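Local coordinates for protein 6-aminohexanoate-dimer hydrolase (PDB 4GB7) that probably hydrolyses amide bonds of 6-aminohexanoate dimers or related substrates, as a serine hydrolase of the beta-lactamase clan, at residues 84-93 and 405-416. Numbering follows the deposited sequence.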
loop_
_atom_site.group_PDB
_atom_site.type_symbol
_atom_site.label_atom_id
_atom_site.label_comp_id
_atom_site.label_asym_id
_atom_site.label_seq_id
_atom_site.Cartn_x
_atom_site.Cartn_y
_atom_site.Cartn_z
ATOM N N GLN A 84 23.970 3.887 -10.439
ATOM C CA GLN A 84 24.828 2.718 -10.409
ATOM C C GLN A 84 24.069 1.572 -11.056
ATOM O O GLN A 84 22.936 1.322 -10.728
ATOM C CB GLN A 84 25.188 2.326 -9.011
ATOM C CG GLN A 84 26.059 3.294 -8.265
ATOM C CD GLN A 84 26.435 2.716 -6.908
ATOM O OE1 GLN A 84 26.950 1.590 -6.811
ATOM N NE2 GLN A 84 26.140 3.456 -5.857
ATOM N N ASN A 85 24.721 0.860 -11.973
ATOM C CA ASN A 85 24.036 -0.216 -12.637
ATOM C C ASN A 85 24.097 -1.460 -11.754
ATOM O O ASN A 85 25.164 -2.095 -11.623
ATOM C CB ASN A 85 24.655 -0.547 -13.999
ATOM C CG ASN A 85 23.802 -1.505 -14.781
ATOM O OD1 ASN A 85 22.960 -2.165 -14.201
ATOM N ND2 ASN A 85 23.992 -1.574 -16.104
ATOM N N LEU A 86 22.947 -1.806 -11.171
ATOM C CA LEU A 86 22.820 -2.982 -10.295
ATOM C C LEU A 86 22.342 -4.235 -11.030
ATOM O O LEU A 86 21.961 -5.197 -10.383
ATOM C CB LEU A 86 21.865 -2.687 -9.144
ATOM C CG LEU A 86 22.342 -1.504 -8.277
ATOM C CD1 LEU A 86 21.311 -1.229 -7.192
ATOM C CD2 LEU A 86 23.721 -1.676 -7.612
ATOM N N ASP A 87 22.357 -4.244 -12.361
ATOM C CA ASP A 87 21.747 -5.352 -13.065
ATOM C C ASP A 87 22.371 -6.693 -12.631
ATOM O O ASP A 87 21.664 -7.703 -12.558
ATOM C CB ASP A 87 21.959 -5.253 -14.565
ATOM C CG ASP A 87 21.102 -4.220 -15.231
ATOM O OD1 ASP A 87 20.118 -3.753 -14.620
ATOM O OD2 ASP A 87 21.461 -3.863 -16.394
ATOM N N ASP A 88 23.673 -6.697 -12.389
ATOM C CA ASP A 88 24.399 -7.956 -12.115
ATOM C C ASP A 88 24.760 -8.064 -10.649
ATOM O O ASP A 88 25.553 -8.911 -10.263
ATOM C CB ASP A 88 25.649 -8.072 -13.008
ATOM C CG ASP A 88 25.311 -8.187 -14.488
ATOM O OD1 ASP A 88 24.484 -9.042 -14.826
ATOM O OD2 ASP A 88 25.878 -7.418 -15.321
ATOM N N PHE A 89 24.099 -7.241 -9.813
ATOM C CA PHE A 89 24.221 -7.389 -8.394
ATOM C C PHE A 89 23.790 -8.813 -7.974
ATOM O O PHE A 89 22.721 -9.322 -8.394
ATOM C CB PHE A 89 23.406 -6.346 -7.669
ATOM C CG PHE A 89 23.567 -6.400 -6.176
ATOM C CD1 PHE A 89 24.684 -5.850 -5.584
ATOM C CD2 PHE A 89 22.639 -7.051 -5.369
ATOM C CE1 PHE A 89 24.830 -5.853 -4.217
ATOM C CE2 PHE A 89 22.805 -7.079 -4.004
ATOM C CZ PHE A 89 23.908 -6.489 -3.439
ATOM N N ALA A 90 24.649 -9.478 -7.205
ATOM C CA ALA A 90 24.383 -10.880 -6.807
ATOM C C ALA A 90 23.440 -10.897 -5.623
ATOM O O ALA A 90 23.780 -10.426 -4.542
ATOM C CB ALA A 90 25.630 -11.658 -6.525
ATOM N N VAL A 91 22.234 -11.395 -5.884
ATOM C CA VAL A 91 21.206 -11.582 -4.881
ATOM C C VAL A 91 21.294 -12.997 -4.329
ATOM O O VAL A 91 21.339 -13.977 -5.087
ATOM C CB VAL A 91 19.783 -11.365 -5.452
ATOM C CG1 VAL A 91 18.718 -11.580 -4.376
ATOM C CG2 VAL A 91 19.685 -9.950 -6.079
ATOM N N GLN A 92 21.308 -13.114 -3.013
ATOM C CA GLN A 92 21.339 -14.454 -2.434
ATOM C C GLN A 92 19.912 -15.030 -2.395
ATOM O O GLN A 92 19.094 -14.604 -1.576
ATOM C CB GLN A 92 22.007 -14.467 -1.072
ATOM C CG GLN A 92 23.470 -14.039 -1.138
ATOM C CD GLN A 92 24.133 -13.977 0.226
ATOM O OE1 GLN A 92 24.557 -15.008 0.746
ATOM N NE2 GLN A 92 24.228 -12.747 0.825
ATOM N N ARG A 93 19.613 -16.009 -3.249
ATOM C CA ARG A 93 18.317 -16.702 -3.112
ATOM C C ARG A 93 18.316 -17.362 -1.698
ATOM O O ARG A 93 17.364 -17.299 -0.926
ATOM C CB ARG A 93 18.173 -17.840 -4.115
ATOM C CG ARG A 93 18.103 -17.447 -5.543
ATOM C CD ARG A 93 17.627 -18.632 -6.334
ATOM N NE ARG A 93 17.646 -18.315 -7.743
ATOM C CZ ARG A 93 16.633 -17.742 -8.390
ATOM N NH1 ARG A 93 15.491 -17.428 -7.745
ATOM N NH2 ARG A 93 16.763 -17.491 -9.687
ATOM N N VAL A 405 13.414 -13.577 0.017
ATOM C CA VAL A 405 14.514 -13.242 -0.879
ATOM C C VAL A 405 14.616 -11.721 -1.088
ATOM O O VAL A 405 15.692 -11.130 -0.915
ATOM C CB VAL A 405 14.411 -13.959 -2.236
ATOM C CG1 VAL A 405 15.460 -13.446 -3.227
ATOM C CG2 VAL A 405 14.555 -15.482 -2.025
ATOM N N TYR A 406 13.498 -11.081 -1.395
ATOM C CA TYR A 406 13.470 -9.651 -1.543
ATOM C C TYR A 406 13.837 -8.910 -0.266
ATOM O O TYR A 406 14.621 -7.962 -0.306
ATOM C CB TYR A 406 12.089 -9.228 -2.028
ATOM C CG TYR A 406 11.710 -9.494 -3.478
ATOM C CD1 TYR A 406 12.651 -9.858 -4.445
ATOM C CD2 TYR A 406 10.383 -9.368 -3.874
ATOM C CE1 TYR A 406 12.277 -10.006 -5.743
ATOM C CE2 TYR A 406 9.991 -9.519 -5.171
ATOM C CZ TYR A 406 10.945 -9.865 -6.104
ATOM O OH TYR A 406 10.570 -9.998 -7.408
ATOM N N SER A 407 13.288 -9.341 0.875
ATOM C CA SER A 407 13.558 -8.638 2.115
ATOM C C SER A 407 15.043 -8.622 2.447
ATOM O O SER A 407 15.590 -7.608 2.862
ATOM C CB SER A 407 12.766 -9.265 3.270
ATOM O OG SER A 407 11.383 -9.098 3.045
ATOM N N ASN A 408 15.697 -9.770 2.222
ATOM C CA ASN A 408 17.114 -9.886 2.452
ATOM C C ASN A 408 17.914 -9.131 1.378
ATOM O O ASN A 408 18.933 -8.515 1.690
ATOM C CB ASN A 408 17.520 -11.357 2.481
ATOM C CG ASN A 408 17.269 -11.978 3.854
ATOM O OD1 ASN A 408 18.024 -11.676 4.802
ATOM N ND2 ASN A 408 16.186 -12.801 3.983
HETATM N N MSE A 409 17.465 -9.171 0.134
HETATM C CA MSE A 409 18.117 -8.446 -0.978
HETATM C C MSE A 409 18.141 -6.940 -0.699
HETATM O O MSE A 409 19.126 -6.240 -0.992
HETATM C CB MSE A 409 17.326 -8.716 -2.251
HETATM C CG MSE A 409 17.762 -8.025 -3.508
HETATM SE SE MSE A 409 16.419 -8.552 -4.805
HETATM C CE MSE A 409 15.201 -7.092 -4.541
ATOM N N TYR A 410 17.074 -6.421 -0.080
ATOM C CA TYR A 410 17.064 -4.978 0.204
ATOM C C TYR A 410 18.164 -4.582 1.210
ATOM O O TYR A 410 18.765 -3.514 1.118
ATOM C CB TYR A 410 15.725 -4.558 0.744
ATOM C CG TYR A 410 14.531 -4.766 -0.160
ATOM C CD1 TYR A 410 14.636 -4.919 -1.523
ATOM C CD2 TYR A 410 13.289 -4.847 0.383
ATOM C CE1 TYR A 410 13.501 -5.144 -2.301
ATOM C CE2 TYR A 410 12.175 -5.048 -0.377
ATOM C CZ TYR A 410 12.283 -5.223 -1.738
ATOM O OH TYR A 410 11.114 -5.429 -2.477
ATOM N N ILE A 411 18.412 -5.446 2.182
ATOM C CA ILE A 411 19.515 -5.268 3.118
ATOM C C ILE A 411 20.869 -5.324 2.405
ATOM O O ILE A 411 21.731 -4.446 2.598
ATOM C CB ILE A 411 19.450 -6.284 4.286
ATOM C CG1 ILE A 411 18.138 -6.151 5.079
ATOM C CG2 ILE A 411 20.679 -6.058 5.192
ATOM C CD1 ILE A 411 17.884 -7.227 6.126
ATOM N N ASP A 412 21.076 -6.330 1.559
ATOM C CA ASP A 412 22.292 -6.404 0.814
ATOM C C ASP A 412 22.535 -5.236 -0.122
ATOM O O ASP A 412 23.684 -4.757 -0.228
ATOM C CB ASP A 412 22.363 -7.705 0.032
ATOM C CG ASP A 412 22.549 -8.935 0.938
ATOM O OD1 ASP A 412 23.008 -8.812 2.119
ATOM O OD2 ASP A 412 22.264 -10.034 0.428
ATOM N N ILE A 413 21.481 -4.769 -0.793
ATOM C CA ILE A 413 21.617 -3.567 -1.610
ATOM C C ILE A 413 22.050 -2.364 -0.762
ATOM O O ILE A 413 22.957 -1.639 -1.125
ATOM C CB ILE A 413 20.343 -3.243 -2.440
ATOM C CG1 ILE A 413 20.090 -4.328 -3.470
ATOM C CG2 ILE A 413 20.465 -1.822 -3.060
ATOM C CD1 ILE A 413 18.699 -4.276 -4.084
ATOM N N ALA A 414 21.364 -2.130 0.357
ATOM C CA ALA A 414 21.735 -1.043 1.252
ATOM C C ALA A 414 23.229 -1.119 1.652
ATOM O O ALA A 414 23.947 -0.117 1.656
ATOM C CB ALA A 414 20.846 -1.077 2.513
ATOM N N HIS A 415 23.688 -2.290 2.067
ATOM C CA HIS A 415 25.063 -2.405 2.560
ATOM C C HIS A 415 26.057 -2.167 1.416
ATOM O O HIS A 415 27.126 -1.619 1.623
ATOM C CB HIS A 415 25.291 -3.774 3.170
ATOM C CG HIS A 415 24.555 -3.977 4.459
ATOM N ND1 HIS A 415 24.535 -5.152 5.117
ATOM C CD2 HIS A 415 23.740 -3.101 5.191
ATOM C CE1 HIS A 415 23.798 -5.004 6.243
ATOM N NE2 HIS A 415 23.305 -3.760 6.265
ATOM N N HIS A 416 25.710 -2.606 0.215
ATOM C CA HIS A 416 26.505 -2.313 -0.980
ATOM C C HIS A 416 26.619 -0.828 -1.271
ATOM O O HIS A 416 27.722 -0.319 -1.504
ATOM C CB HIS A 416 25.945 -3.064 -2.159
ATOM C CG HIS A 416 26.610 -2.734 -3.459
ATOM N ND1 HIS A 416 27.792 -3.266 -3.824
ATOM C CD2 HIS A 416 26.210 -1.919 -4.482
ATOM C CE1 HIS A 416 28.129 -2.809 -5.039
ATOM N NE2 HIS A 416 27.157 -1.978 -5.445
HETATM O O HOH W 1 28.251 1.378 -3.948
HETATM O O HOH W 2 27.315 -0.929 -7.957
HETATM O O HOH W 3 23.914 -10.317 -1.835
HETATM O O HOH W 4 18.253 -12.357 -0.592
HETATM O O HOH W 5 20.585 -10.829 -1.359
#
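F89 and H416 form a T-shaped pair: the phenyl edge points at one imidazole face, with centroids 5.2 Å apart and planes at 63°. CE1 of F89 also lies 3.6 Å from CB of H416. The ring reaches the helix because chi1 of F89, -176°, swings CG away from the backbone N; there CE2 of F89 meets CG1 of I413 at 3.9 Å and CB of D412 sits in plane at the ring edge. Further along, both methyls of V91 pack on M409, a selenomethionine, CG2 of V91 lying 3.7 Å from CG of M409, while CG1 of V91 also meets CG1 of V405.

Polar links are mostly water-borne. The amide of Q92 gives D412 a weak bond, NE2 to OD2 at 3.4 Å, bent to 147°, although the amide and carboxylate planes are nearly parallel. Two waters donate to that same OD2; one also donates to O of A90, and the other accepts from N of Q92. Water likewise joins OE1 of Q84 to NE2 of H416.

Segment 84-93, loop and strand 90-92 together, thus lies along helix 402-417, which also packs on F113 of strand 110-117, through an apolar seam, while the D412 carboxylate is probably steadied by neutral donors, two waters and one weak amide bond.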